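Local structure of protease VII (Escherichia coli, 1I78) at residues K53-W58 against G67-T72; N110-N115 against A132-S137; F176-I181 against G202-S207; Q228-V233 against A252-T257; V256-G261 against G281-N286. The protein is an integral outer-membrane protease of the omptin family, a beta barrel that probably cleaves polypeptide substrates. The protein carries 3 engineered substitutions. All blocks are in the same frame, centred on the assembly; numbering follows the deposited sequence.

Interaction 1: residues K53-W58 against G67-T72; sequences KGAINW and GAAGWT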
# COMPACT_ATOMS: atom_id res chain seq x y z
N LYS A 53 5.33 11.90 -8.02
CA LYS A 53 4.59 10.95 -8.84
C LYS A 53 4.73 11.31 -10.32
O LYS A 53 4.79 12.48 -10.65
CB LYS A 53 3.12 10.97 -8.41
CG LYS A 53 2.22 9.87 -8.97
CD LYS A 53 0.99 9.70 -8.05
CE LYS A 53 -0.02 8.69 -8.59
NZ LYS A 53 -0.66 9.14 -9.86
N GLY A 54 4.77 10.30 -11.19
CA GLY A 54 4.90 10.56 -12.62
C GLY A 54 4.38 9.48 -13.56
O GLY A 54 4.29 8.30 -13.21
N ALA A 55 4.02 9.89 -14.78
CA ALA A 55 3.51 8.94 -15.76
C ALA A 55 3.85 9.33 -17.20
O ALA A 55 3.98 10.51 -17.53
CB ALA A 55 2.01 8.80 -15.63
N ILE A 56 3.99 8.31 -18.04
CA ILE A 56 4.28 8.51 -19.44
C ILE A 56 3.22 7.72 -20.17
O ILE A 56 3.04 6.53 -19.92
CB ILE A 56 5.68 8.00 -19.81
CG1 ILE A 56 6.73 8.68 -18.92
CG2 ILE A 56 5.99 8.31 -21.28
CD1 ILE A 56 8.10 8.04 -18.95
N ASN A 57 2.49 8.40 -21.05
CA ASN A 57 1.44 7.75 -21.80
C ASN A 57 1.67 7.82 -23.30
O ASN A 57 1.98 8.89 -23.85
CB ASN A 57 0.08 8.38 -21.47
CG ASN A 57 -0.42 7.99 -20.09
OD1 ASN A 57 -0.84 6.85 -19.87
ND2 ASN A 57 -0.38 8.94 -19.15
N TRP A 58 1.54 6.67 -23.95
CA TRP A 58 1.71 6.57 -25.39
C TRP A 58 0.34 6.24 -25.96
O TRP A 58 -0.20 5.17 -25.72
CB TRP A 58 2.68 5.43 -25.75
CG TRP A 58 4.12 5.64 -25.35
CD1 TRP A 58 5.10 6.25 -26.08
CD2 TRP A 58 4.76 5.18 -24.14
NE1 TRP A 58 6.31 6.19 -25.42
CE2 TRP A 58 6.13 5.54 -24.23
CE3 TRP A 58 4.31 4.49 -23.00
CZ2 TRP A 58 7.06 5.23 -23.21
CZ3 TRP A 58 5.23 4.18 -21.99
CH2 TRP A 58 6.59 4.55 -22.11
N GLY A 67 0.86 2.68 -20.92
CA GLY A 67 1.29 3.62 -19.91
C GLY A 67 2.18 3.01 -18.86
O GLY A 67 2.06 1.83 -18.53
N ALA A 68 3.09 3.83 -18.36
CA ALA A 68 4.02 3.44 -17.32
C ALA A 68 3.90 4.54 -16.28
O ALA A 68 3.92 5.72 -16.61
CB ALA A 68 5.45 3.38 -17.86
N ALA A 69 3.76 4.16 -15.02
CA ALA A 69 3.63 5.13 -13.94
C ALA A 69 4.45 4.73 -12.73
O ALA A 69 4.94 3.60 -12.64
CB ALA A 69 2.16 5.29 -13.55
N GLY A 70 4.62 5.67 -11.82
CA GLY A 70 5.37 5.40 -10.62
C GLY A 70 5.38 6.57 -9.66
O GLY A 70 5.08 7.71 -10.02
N TRP A 71 5.68 6.27 -8.40
CA TRP A 71 5.79 7.30 -7.41
C TRP A 71 6.68 6.75 -6.33
O TRP A 71 6.90 5.54 -6.25
CB TRP A 71 4.42 7.71 -6.85
CG TRP A 71 3.61 6.65 -6.16
CD1 TRP A 71 2.47 6.07 -6.62
CD2 TRP A 71 3.86 6.08 -4.87
NE1 TRP A 71 1.99 5.18 -5.70
CE2 TRP A 71 2.82 5.16 -4.61
CE3 TRP A 71 4.86 6.26 -3.90
CZ2 TRP A 71 2.74 4.42 -3.43
CZ3 TRP A 71 4.78 5.52 -2.71
CH2 TRP A 71 3.73 4.61 -2.49
N THR A 72 7.22 7.66 -5.53
CA THR A 72 8.10 7.30 -4.43
C THR A 72 8.13 8.42 -3.41
O THR A 72 7.86 9.59 -3.72
CB THR A 72 9.56 7.02 -4.94
OG1 THR A 72 10.46 6.94 -3.82
CG2 THR A 72 10.03 8.13 -5.89
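Gly54 and Gly70 face each other as a hydrogen-bonded antiparallel pair, with Gly54 N giving a 2.9 Å bond to Gly70 O and Gly70 N returning one to Gly54 O. Ile56 and Ala68 repeat the pattern, Ile56 N reaching Ala68 O at 3.0 Å. In the non-hydrogen-bonded positions between and beyond these pairs, the CA-H groups of Ala55 and Gly67 approach Ala68 O and Ile56 O. Apolar contacts fall on both faces of the sheet. On one, the methyls Ala55 CB and Ala69 CB lie 4.1 Å apart, small enough to sit directly opposite each other, while Lys53 CG packs 3.7 Å from Trp71 CB. With chi1 -170° Lys53 sends its aliphatic chain away from the sheet beside the Trp71 side chain, and CE comes near Trp71 CD1. On the other face, the indole edge of Trp58 brings CZ3 to 4.2 Å from Ala68 CB. This hairpin of strands 37-58 and 64-85 is flanked by strand 12-31, whose Asn13 binds the amide of Asn57, and by strand 97-119, whose Leu114 packs on Ala68.

Interaction 2: residues N110-N115 against A132-S137; sequences NEFDLN and AGYQES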
# COMPACT_ATOMS: atom_id res chain seq x y z
N ASN A 110 7.29 3.06 -2.42
CA ASN A 110 7.26 3.38 -3.83
C ASN A 110 6.31 2.47 -4.58
O ASN A 110 5.75 1.53 -4.02
CB ASN A 110 8.66 3.30 -4.44
CG ASN A 110 9.31 1.96 -4.21
OD1 ASN A 110 10.14 1.81 -3.32
ND2 ASN A 110 8.92 0.98 -5.00
N GLU A 111 6.16 2.76 -5.87
CA GLU A 111 5.26 1.99 -6.70
C GLU A 111 5.44 2.29 -8.19
O GLU A 111 5.69 3.43 -8.60
CB GLU A 111 3.82 2.29 -6.26
CG GLU A 111 2.72 1.52 -6.98
CD GLU A 111 2.04 2.33 -8.09
OE1 GLU A 111 0.81 2.17 -8.24
OE2 GLU A 111 2.72 3.11 -8.80
N PHE A 112 5.35 1.25 -9.00
CA PHE A 112 5.45 1.44 -10.43
C PHE A 112 4.24 0.71 -10.96
O PHE A 112 3.70 -0.18 -10.28
CB PHE A 112 6.77 0.91 -10.99
CG PHE A 112 6.84 -0.59 -11.10
CD1 PHE A 112 6.22 -1.26 -12.15
CD2 PHE A 112 7.59 -1.32 -10.17
CE1 PHE A 112 6.34 -2.63 -12.28
CE2 PHE A 112 7.72 -2.69 -10.29
CZ PHE A 112 7.10 -3.35 -11.35
N ASP A 113 3.81 1.07 -12.16
CA ASP A 113 2.63 0.48 -12.75
C ASP A 113 2.72 0.54 -14.28
O ASP A 113 2.99 1.59 -14.86
CB ASP A 113 1.42 1.27 -12.23
CG ASP A 113 0.11 0.85 -12.85
OD1 ASP A 113 -0.88 1.55 -12.61
OD2 ASP A 113 0.05 -0.18 -13.56
N LEU A 114 2.50 -0.61 -14.91
CA LEU A 114 2.53 -0.72 -16.37
C LEU A 114 1.15 -1.20 -16.77
O LEU A 114 0.65 -2.18 -16.22
CB LEU A 114 3.58 -1.75 -16.82
CG LEU A 114 5.03 -1.45 -16.42
CD1 LEU A 114 5.91 -2.65 -16.77
CD2 LEU A 114 5.52 -0.19 -17.14
N ASN A 115 0.52 -0.52 -17.73
CA ASN A 115 -0.82 -0.90 -18.13
C ASN A 115 -1.17 -0.66 -19.61
O ASN A 115 -0.41 -0.05 -20.36
CB ASN A 115 -1.81 -0.15 -17.25
CG ASN A 115 -1.70 1.35 -17.44
OD1 ASN A 115 -2.33 1.92 -18.33
ND2 ASN A 115 -0.88 2.00 -16.62
N ALA A 132 -5.96 -2.91 -18.07
CA ALA A 132 -5.40 -4.19 -17.68
C ALA A 132 -3.95 -3.84 -17.38
O ALA A 132 -3.27 -3.22 -18.21
CB ALA A 132 -5.48 -5.19 -18.82
N GLY A 133 -3.48 -4.21 -16.19
CA GLY A 133 -2.11 -3.87 -15.85
C GLY A 133 -1.52 -4.62 -14.68
O GLY A 133 -2.13 -5.54 -14.13
N TYR A 134 -0.32 -4.21 -14.31
CA TYR A 134 0.42 -4.82 -13.23
C TYR A 134 1.07 -3.72 -12.38
O TYR A 134 1.64 -2.77 -12.91
CB TYR A 134 1.50 -5.72 -13.83
CG TYR A 134 2.40 -6.36 -12.80
CD1 TYR A 134 1.94 -7.43 -12.03
CD2 TYR A 134 3.69 -5.89 -12.58
CE1 TYR A 134 2.75 -8.02 -11.06
CE2 TYR A 134 4.51 -6.47 -11.61
CZ TYR A 134 4.02 -7.54 -10.86
OH TYR A 134 4.80 -8.13 -9.88
N GLN A 135 0.99 -3.86 -11.06
CA GLN A 135 1.58 -2.86 -10.16
C GLN A 135 2.37 -3.53 -9.06
O GLN A 135 2.06 -4.64 -8.66
CB GLN A 135 0.52 -2.01 -9.47
CG GLN A 135 -0.27 -1.11 -10.35
CD GLN A 135 -1.34 -0.35 -9.56
OE1 GLN A 135 -2.12 -0.95 -8.81
NE2 GLN A 135 -1.37 0.97 -9.73
N GLU A 136 3.39 -2.84 -8.57
CA GLU A 136 4.21 -3.34 -7.48
C GLU A 136 4.50 -2.19 -6.52
O GLU A 136 4.97 -1.13 -6.94
CB GLU A 136 5.53 -3.91 -7.98
CG GLU A 136 5.52 -5.39 -8.29
CD GLU A 136 6.93 -5.96 -8.43
OE1 GLU A 136 7.82 -5.55 -7.65
OE2 GLU A 136 7.13 -6.82 -9.32
N SER A 137 4.22 -2.38 -5.24
CA SER A 137 4.51 -1.33 -4.27
C SER A 137 5.32 -1.92 -3.12
O SER A 137 5.19 -3.10 -2.81
CB SER A 137 3.21 -0.69 -3.74
OG SER A 137 2.36 -1.66 -3.17
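Phe112 and Tyr134 bring their rings together through Phe112 CZ, which lies near the plane of the tyrosine ring at its edge, 4.1 Å from Tyr134 CE2. At the same ring's edge, in plane, is Glu136 OE2, bonded by Tyr134 OH at 2.7 Å on the anti side of the carboxylate. Phe112 also runs alongside Glu136, its CE2 3.4 Å from Glu136 CB, with ring and carboxylate planes 50° apart. A chi1 of 75°, with CG between the backbone N and the carbonyl carbon, brings the phenyl group beside this neighbour.

The opposite face of the sheet is polar. Gln135 extends across Asp113, and its NE2 makes a weak, bent hydrogen bond of 3.0 Å to Asp113 OD1, the amide and carboxylate planes being 65° apart. Backbone bonds tie Phe112 to Glu136 and Leu114 to Tyr134, for example Tyr134 N to Leu114 O at 3.0 Å. Gly133, having no side chain, lets Asn115 stand close across the pair.

Asp113 is gripped chiefly from elsewhere in the barrel, by a hydrogen bond from Tyr180 and a salt bridge from Lys199. That lysine would favour the charged carboxylate and offset the cost of burying it, while Gln135 can add a neutral donor.

Interaction 3: residues F176-I181 against G202-S207; sequences FKMPYI and GWVESS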
# COMPACT_ATOMS: atom_id res chain seq x y z
N PHE A 176 3.84 -5.74 -2.55
CA PHE A 176 2.55 -6.03 -3.15
C PHE A 176 2.67 -6.14 -4.67
O PHE A 176 3.03 -5.19 -5.33
CB PHE A 176 1.55 -4.91 -2.80
CG PHE A 176 1.29 -4.76 -1.33
CD1 PHE A 176 0.29 -5.50 -0.70
CD2 PHE A 176 2.06 -3.89 -0.56
CE1 PHE A 176 0.07 -5.38 0.66
CE2 PHE A 176 1.84 -3.77 0.80
CZ PHE A 176 0.85 -4.51 1.42
N LYS A 177 2.37 -7.31 -5.22
CA LYS A 177 2.40 -7.54 -6.66
C LYS A 177 0.94 -7.55 -7.05
O LYS A 177 0.18 -8.36 -6.53
CB LYS A 177 3.02 -8.90 -6.96
CG LYS A 177 4.47 -9.04 -6.54
CD LYS A 177 5.05 -10.35 -7.05
CE LYS A 177 6.41 -10.60 -6.45
NZ LYS A 177 7.02 -11.85 -7.00
N MET A 178 0.54 -6.67 -7.96
CA MET A 178 -0.87 -6.60 -8.30
C MET A 178 -1.31 -6.61 -9.76
O MET A 178 -1.26 -5.60 -10.45
CB MET A 178 -1.51 -5.37 -7.64
CG MET A 178 -1.24 -5.22 -6.15
SD MET A 178 -1.99 -3.71 -5.45
CE MET A 178 -0.52 -2.73 -5.14
N PRO A 179 -1.71 -7.78 -10.27
CA PRO A 179 -2.17 -7.78 -11.66
C PRO A 179 -3.58 -7.21 -11.50
O PRO A 179 -4.28 -7.56 -10.55
CB PRO A 179 -2.18 -9.27 -12.01
CG PRO A 179 -1.08 -9.82 -11.15
CD PRO A 179 -1.34 -9.14 -9.84
N TYR A 180 -4.04 -6.34 -12.39
CA TYR A 180 -5.37 -5.77 -12.16
C TYR A 180 -6.11 -5.34 -13.41
O TYR A 180 -5.53 -5.16 -14.47
CB TYR A 180 -5.24 -4.57 -11.23
CG TYR A 180 -4.58 -3.37 -11.90
CD1 TYR A 180 -5.34 -2.48 -12.68
CD2 TYR A 180 -3.19 -3.18 -11.85
CE1 TYR A 180 -4.74 -1.44 -13.37
CE2 TYR A 180 -2.58 -2.14 -12.55
CZ TYR A 180 -3.36 -1.27 -13.31
OH TYR A 180 -2.78 -0.23 -14.01
N ILE A 181 -7.42 -5.17 -13.27
CA ILE A 181 -8.25 -4.69 -14.36
C ILE A 181 -8.87 -3.37 -13.87
O ILE A 181 -8.98 -3.14 -12.65
CB ILE A 181 -9.39 -5.68 -14.71
CG1 ILE A 181 -10.24 -5.94 -13.46
CG2 ILE A 181 -8.79 -6.95 -15.30
CD1 ILE A 181 -11.36 -6.95 -13.63
N GLY A 202 -7.99 -9.58 -7.87
CA GLY A 202 -8.30 -10.70 -7.00
C GLY A 202 -7.09 -11.61 -7.02
O GLY A 202 -7.11 -12.71 -6.49
N TRP A 203 -6.02 -11.09 -7.60
CA TRP A 203 -4.80 -11.87 -7.79
C TRP A 203 -3.58 -11.31 -7.08
O TRP A 203 -2.45 -11.66 -7.41
CB TRP A 203 -4.57 -11.98 -9.29
CG TRP A 203 -5.88 -12.23 -9.97
CD1 TRP A 203 -6.62 -13.38 -9.91
CD2 TRP A 203 -6.71 -11.25 -10.63
NE1 TRP A 203 -7.86 -13.17 -10.47
CE2 TRP A 203 -7.94 -11.88 -10.92
CE3 TRP A 203 -6.53 -9.91 -10.99
CZ2 TRP A 203 -8.99 -11.20 -11.55
CZ3 TRP A 203 -7.58 -9.24 -11.62
CH2 TRP A 203 -8.79 -9.89 -11.89
N VAL A 204 -3.82 -10.46 -6.09
CA VAL A 204 -2.73 -9.84 -5.37
C VAL A 204 -1.95 -10.84 -4.55
O VAL A 204 -2.52 -11.77 -3.97
CB VAL A 204 -3.24 -8.74 -4.41
CG1 VAL A 204 -2.08 -8.17 -3.62
CG2 VAL A 204 -3.95 -7.64 -5.18
N GLU A 205 -0.63 -10.64 -4.53
CA GLU A 205 0.28 -11.44 -3.75
C GLU A 205 1.15 -10.50 -2.92
O GLU A 205 1.98 -9.76 -3.45
CB GLU A 205 1.18 -12.31 -4.62
CG GLU A 205 2.27 -13.00 -3.79
CD GLU A 205 3.13 -13.95 -4.60
OE1 GLU A 205 4.38 -13.88 -4.47
OE2 GLU A 205 2.57 -14.77 -5.38
N SER A 206 0.96 -10.53 -1.61
CA SER A 206 1.74 -9.70 -0.71
C SER A 206 2.66 -10.54 0.15
O SER A 206 2.39 -11.70 0.47
CB SER A 206 0.81 -8.84 0.16
OG SER A 206 -0.09 -9.65 0.90
N SER A 207 3.79 -9.95 0.52
CA SER A 207 4.75 -10.64 1.34
C SER A 207 5.40 -9.62 2.24
O SER A 207 5.49 -8.45 1.89
CB SER A 207 5.78 -11.34 0.44
OG SER A 207 6.10 -10.56 -0.69
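The hairpin of strands 169-189 and 192-213 in the omptin barrel is zipped here by Lys177 and Glu205, a hydrogen-bonded antiparallel pair. Lys177 N reaches Glu205 O at 3.0 Å, and Glu205 N reaches Lys177 O at 3.1 Å. The ladder stops at Pro179, whose ring nitrogen has no hydrogen to give. Trp203 fills the flank instead: Pro179 O lies at the indole edge, in its plane, 3.3 Å from Trp203 CE3, and CH2 ends near Ile181 CD1. On the opposite side of the sheet, Met178 and Val204 run side by side, CG to CG2 at 3.8 Å. Nearby, Ser206 CB lies 3.5 Å from Phe176 CD1.

Lys177 and Glu205 point the same way, but NZ and OE1 stay 4.2 Å apart, beyond a salt bridge, so their attraction is probably modest. Arg175, a like charge close to Lys177, probably adds some repulsion, while Glu205 also has Lys224 as a weak, long partner. Ser201 OG takes over where the proline interrupts the bonding, serving both Pro179 O and Trp203 N. Polar Ser206 OG is satisfied by Gln228.

Interaction 4: residues Q228-V233 against A252-T257; sequences QNYYSV and AWNRVT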
# COMPACT_ATOMS: atom_id res chain seq x y z
N GLN A 228 -5.26 -12.30 -3.09
CA GLN A 228 -5.78 -11.26 -2.23
C GLN A 228 -6.50 -10.18 -3.05
O GLN A 228 -6.11 -9.89 -4.19
CB GLN A 228 -4.59 -10.69 -1.44
CG GLN A 228 -4.94 -9.73 -0.33
CD GLN A 228 -3.91 -9.75 0.79
OE1 GLN A 228 -2.70 -9.83 0.54
NE2 GLN A 228 -4.39 -9.68 2.02
N ASN A 229 -7.55 -9.59 -2.49
CA ASN A 229 -8.31 -8.56 -3.19
C ASN A 229 -7.72 -7.16 -3.03
O ASN A 229 -7.12 -6.82 -2.01
CB ASN A 229 -9.76 -8.56 -2.72
CG ASN A 229 -10.53 -9.80 -3.17
OD1 ASN A 229 -11.28 -10.38 -2.40
ND2 ASN A 229 -10.34 -10.20 -4.43
N TYR A 230 -7.88 -6.36 -4.08
CA TYR A 230 -7.40 -5.00 -4.12
C TYR A 230 -8.44 -4.14 -4.80
O TYR A 230 -9.09 -4.56 -5.76
CB TYR A 230 -6.09 -4.93 -4.90
CG TYR A 230 -5.70 -3.54 -5.30
CD1 TYR A 230 -5.23 -2.63 -4.36
CD2 TYR A 230 -5.81 -3.12 -6.63
CE1 TYR A 230 -4.87 -1.34 -4.72
CE2 TYR A 230 -5.45 -1.83 -7.01
CZ TYR A 230 -4.98 -0.95 -6.05
OH TYR A 230 -4.58 0.32 -6.43
N TYR A 231 -8.63 -2.93 -4.28
CA TYR A 231 -9.59 -2.03 -4.87
C TYR A 231 -8.94 -0.67 -4.89
O TYR A 231 -8.10 -0.36 -4.05
CB TYR A 231 -10.90 -1.96 -4.06
CG TYR A 231 -11.49 -3.30 -3.70
CD1 TYR A 231 -11.01 -4.02 -2.59
CD2 TYR A 231 -12.49 -3.89 -4.48
CE1 TYR A 231 -11.52 -5.29 -2.27
CE2 TYR A 231 -13.01 -5.17 -4.17
CZ TYR A 231 -12.51 -5.86 -3.06
OH TYR A 231 -13.01 -7.10 -2.72
N SER A 232 -9.34 0.15 -5.85
CA SER A 232 -8.80 1.48 -5.96
C SER A 232 -9.82 2.44 -6.56
O SER A 232 -10.56 2.07 -7.47
CB SER A 232 -7.55 1.47 -6.81
OG SER A 232 -6.98 2.75 -6.81
N VAL A 233 -9.86 3.67 -6.04
CA VAL A 233 -10.76 4.70 -6.54
C VAL A 233 -9.99 6.01 -6.60
O VAL A 233 -9.44 6.46 -5.60
CB VAL A 233 -11.99 4.90 -5.63
CG1 VAL A 233 -12.84 6.06 -6.15
CG2 VAL A 233 -12.82 3.63 -5.59
N ALA A 252 -6.66 9.86 -4.49
CA ALA A 252 -6.75 8.42 -4.67
C ALA A 252 -6.79 7.61 -3.37
O ALA A 252 -6.06 7.88 -2.42
CB ALA A 252 -5.60 7.94 -5.53
N TRP A 253 -7.64 6.60 -3.36
CA TRP A 253 -7.80 5.70 -2.23
C TRP A 253 -7.53 4.30 -2.75
O TRP A 253 -7.82 4.00 -3.91
CB TRP A 253 -9.22 5.76 -1.70
CG TRP A 253 -9.56 4.64 -0.75
CD1 TRP A 253 -9.21 4.55 0.57
CD2 TRP A 253 -10.33 3.46 -1.04
NE1 TRP A 253 -9.72 3.40 1.12
CE2 TRP A 253 -10.41 2.71 0.15
CE3 TRP A 253 -10.96 2.97 -2.20
CZ2 TRP A 253 -11.10 1.48 0.23
CZ3 TRP A 253 -11.65 1.74 -2.12
CH2 TRP A 253 -11.72 1.02 -0.91
N ASN A 254 -6.98 3.45 -1.92
CA ASN A 254 -6.77 2.09 -2.36
C ASN A 254 -6.66 1.20 -1.16
O ASN A 254 -6.15 1.60 -0.12
CB ASN A 254 -5.53 1.98 -3.26
CG ASN A 254 -4.27 2.32 -2.54
OD1 ASN A 254 -3.89 1.63 -1.58
ND2 ASN A 254 -3.61 3.39 -2.97
N ARG A 255 -7.18 -0.01 -1.29
CA ARG A 255 -7.16 -0.95 -0.20
C ARG A 255 -6.81 -2.37 -0.61
O ARG A 255 -7.17 -2.83 -1.70
CB ARG A 255 -8.52 -0.97 0.49
CG ARG A 255 -8.63 -2.01 1.59
CD ARG A 255 -9.92 -1.87 2.37
NE ARG A 255 -10.02 -2.84 3.46
CZ ARG A 255 -9.09 -3.00 4.41
NH1 ARG A 255 -7.99 -2.25 4.42
NH2 ARG A 255 -9.27 -3.92 5.36
N VAL A 256 -6.10 -3.04 0.28
CA VAL A 256 -5.76 -4.44 0.08
C VAL A 256 -6.43 -5.15 1.25
O VAL A 256 -6.02 -5.00 2.39
CB VAL A 256 -4.25 -4.71 0.12
CG1 VAL A 256 -4.00 -6.21 0.22
CG2 VAL A 256 -3.61 -4.16 -1.12
N THR A 257 -7.47 -5.91 0.95
CA THR A 257 -8.22 -6.63 1.97
C THR A 257 -7.41 -7.73 2.64
O THR A 257 -6.61 -8.42 2.00
CB THR A 257 -9.49 -7.22 1.37
OG1 THR A 257 -10.42 -6.16 1.11
CG2 THR A 257 -10.15 -8.20 2.32
O HOH W 1 -8.42 -10.30 0.16
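Gln228 leans on Val256 and Thr257 from CG outward. CB points toward strand 245-267, and a chi1 of -171° places CG 3.2 Å from Thr257 O and near Val256 CG1. CD continues past the valine at right angles, 3.6 Å from Val256 CG1. The amide then divides: OE1 takes a hydrogen bond from Ser206, while NE2 donates to Thr257 O at 2.6 Å, the carbonyl oxygen lying 26° out of the amide plane, and also to Ile282 O.

Farther along, Tyr230 crosses Val256 at about a right angle, its CD1 3.9 Å from Val256 CG2, and its CE1 lies close to Asn254 CB, those two side chains meeting at a slant. These residues share the face of the sheet with Gln228. The opposite face carries Tyr231, Val233, Trp253 and Arg255. Val233 CG2 touches the edge of the indole, 3.9 Å from Trp253 CE3; a branched chain and a broad ring give Val233 and Trp253 an apolar surface on this face. Backbone bonds pair Tyr231 with Arg255 and Val233 with Trp253, Arg255 N meeting Tyr231 O at 2.9 Å.

Thr257 O is gripped twice, by the glutamine amide and by a water that also accepts from Asn229 N at 2.9 Å. An amide suits position 228 because it can both give and receive, linking its own strand to three others, while the charge of Arg255 is met by Glu283 of the next strand.

Interaction 5: residues V256-G261 against G281-N286; sequences VTNKKG and GIENYN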
# COMPACT_ATOMS: atom_id res chain seq x y z
N VAL A 256 -6.10 -3.04 0.28
CA VAL A 256 -5.76 -4.44 0.08
C VAL A 256 -6.43 -5.15 1.25
O VAL A 256 -6.02 -5.00 2.39
CB VAL A 256 -4.25 -4.71 0.12
CG1 VAL A 256 -4.00 -6.21 0.22
CG2 VAL A 256 -3.61 -4.16 -1.12
N THR A 257 -7.47 -5.91 0.95
CA THR A 257 -8.22 -6.63 1.97
C THR A 257 -7.41 -7.73 2.64
O THR A 257 -6.61 -8.42 2.00
CB THR A 257 -9.49 -7.22 1.37
OG1 THR A 257 -10.42 -6.16 1.11
CG2 THR A 257 -10.15 -8.20 2.32
N ASN A 258 -7.62 -7.90 3.94
CA ASN A 258 -6.90 -8.91 4.69
C ASN A 258 -7.28 -10.33 4.29
O ASN A 258 -8.44 -10.63 3.97
CB ASN A 258 -7.14 -8.73 6.19
CG ASN A 258 -6.36 -9.73 7.02
OD1 ASN A 258 -5.14 -9.79 6.95
ND2 ASN A 258 -7.07 -10.51 7.80
N LYS A 259 -6.28 -11.20 4.32
CA LYS A 259 -6.45 -12.59 3.97
C LYS A 259 -5.30 -13.33 4.67
O LYS A 259 -4.29 -12.71 5.02
CB LYS A 259 -6.36 -12.75 2.45
CG LYS A 259 -6.61 -14.15 1.90
CD LYS A 259 -6.83 -14.10 0.38
CE LYS A 259 -7.21 -15.46 -0.19
NZ LYS A 259 -6.10 -16.44 -0.09
N LYS A 260 -5.47 -14.62 4.91
CA LYS A 260 -4.43 -15.40 5.58
C LYS A 260 -3.49 -16.02 4.58
O LYS A 260 -3.88 -16.34 3.46
CB LYS A 260 -5.05 -16.52 6.44
CG LYS A 260 -5.81 -16.04 7.67
CD LYS A 260 -6.42 -17.19 8.42
CE LYS A 260 -7.20 -16.71 9.63
NZ LYS A 260 -7.78 -17.87 10.37
N GLY A 261 -2.25 -16.20 5.01
CA GLY A 261 -1.22 -16.81 4.19
C GLY A 261 -0.27 -17.53 5.12
O GLY A 261 -0.46 -17.54 6.34
N GLY A 281 -1.36 -12.92 8.27
CA GLY A 281 -2.37 -12.12 7.61
C GLY A 281 -1.73 -10.77 7.29
O GLY A 281 -0.87 -10.31 8.04
N ILE A 282 -2.14 -10.16 6.18
CA ILE A 282 -1.62 -8.86 5.74
C ILE A 282 -2.71 -8.00 5.10
O ILE A 282 -3.50 -8.49 4.29
CB ILE A 282 -0.54 -9.00 4.66
CG1 ILE A 282 0.67 -9.76 5.19
CG2 ILE A 282 -0.14 -7.62 4.16
CD1 ILE A 282 1.79 -9.91 4.17
N GLU A 283 -2.76 -6.73 5.46
CA GLU A 283 -3.73 -5.82 4.85
C GLU A 283 -3.26 -4.37 4.96
O GLU A 283 -2.38 -4.05 5.75
CB GLU A 283 -5.11 -5.97 5.48
CG GLU A 283 -5.24 -5.47 6.90
CD GLU A 283 -6.63 -4.91 7.18
OE1 GLU A 283 -6.93 -3.84 6.64
OE2 GLU A 283 -7.42 -5.53 7.92
N ASN A 284 -3.81 -3.50 4.13
CA ASN A 284 -3.43 -2.10 4.21
C ASN A 284 -4.41 -1.25 3.43
O ASN A 284 -5.40 -1.75 2.91
CB ASN A 284 -2.02 -1.88 3.66
CG ASN A 284 -1.99 -1.81 2.14
OD1 ASN A 284 -2.96 -2.13 1.47
ND2 ASN A 284 -0.86 -1.39 1.60
N TYR A 285 -4.13 0.04 3.39
CA TYR A 285 -4.91 0.99 2.63
C TYR A 285 -4.11 2.28 2.60
O TYR A 285 -3.27 2.52 3.47
CB TYR A 285 -6.31 1.20 3.22
CG TYR A 285 -6.39 1.89 4.56
CD1 TYR A 285 -6.07 3.25 4.70
CD2 TYR A 285 -6.80 1.19 5.70
CE1 TYR A 285 -6.17 3.88 5.93
CE2 TYR A 285 -6.90 1.81 6.93
CZ TYR A 285 -6.58 3.16 7.05
OH TYR A 285 -6.67 3.77 8.28
N ASN A 286 -4.34 3.07 1.57
CA ASN A 286 -3.63 4.33 1.44
C ASN A 286 -4.52 5.38 0.80
O ASN A 286 -5.49 5.08 0.10
CB ASN A 286 -2.39 4.15 0.58
CG ASN A 286 -1.46 3.09 1.12
OD1 ASN A 286 -0.87 3.25 2.19
ND2 ASN A 286 -1.32 1.99 0.38
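Val256 and Asn284 form a hydrogen-bonded antiparallel pair, Val256 N to Asn284 O at 3.0 Å and Asn284 N to Val256 O at 3.2 Å, in strands running 169° apart. Asn284 folds its amide back on the valine: with chi1 81°, OD1 comes to 3.2 Å from Val256 CB and stands near CG2 as well. Glu283 packs by its carbons, CB lying 3.4 Å from Val256 O and 3.5 Å from Asn258 CB. Between Val256-Asn284 and the next sound pair, Lys260-Gly281, strand 245-267 holds one residue more than strand 272-296, a beta bulge within this hairpin of the barrel. Thr257 and Asn258 lie in it with polyproline-like backbones, phi near -67° in both. Here CA-H groups stand in for regular bonding: Asn258 CA points nearly straight at Ile282 O, 3.4 Å away, and Gly281 CA lies 3.3 Å from Lys259 O. The buried carboxylate of Glu283 is held by two salt bridges, OE2 to Arg28 and OE1 to Arg255, which should keep it ionised. Lys260 makes a cation-pi contact with Tyr30, and Lys259 NZ turns the other way to bond Lys226 O.

The five contacts follow one another along the chain and all lie on the closed antiparallel sheet of the omptin barrel. Interactions 1, 2 and 3 succeed one another round the wall. The centres of interactions 1 and 2 are about 9 Å apart, those of interactions 2 and 3 about 10 Å, and backbone bonds join strand 64-85 to 97-119 and strand 126-149 to 169-189. Interaction 3 passes to interaction 4 by strands 192-213 and 219-242. Interactions 4 and 5 share Val256 and Thr257 of strand 245-267. Across the interior, Phe176 of interaction 3 packs on Asn284 of interaction 5, so side chains as well as the continuous sheet tie the barrel together; interactions 1 and 5, whose centres are about 25 Å apart, do not touch.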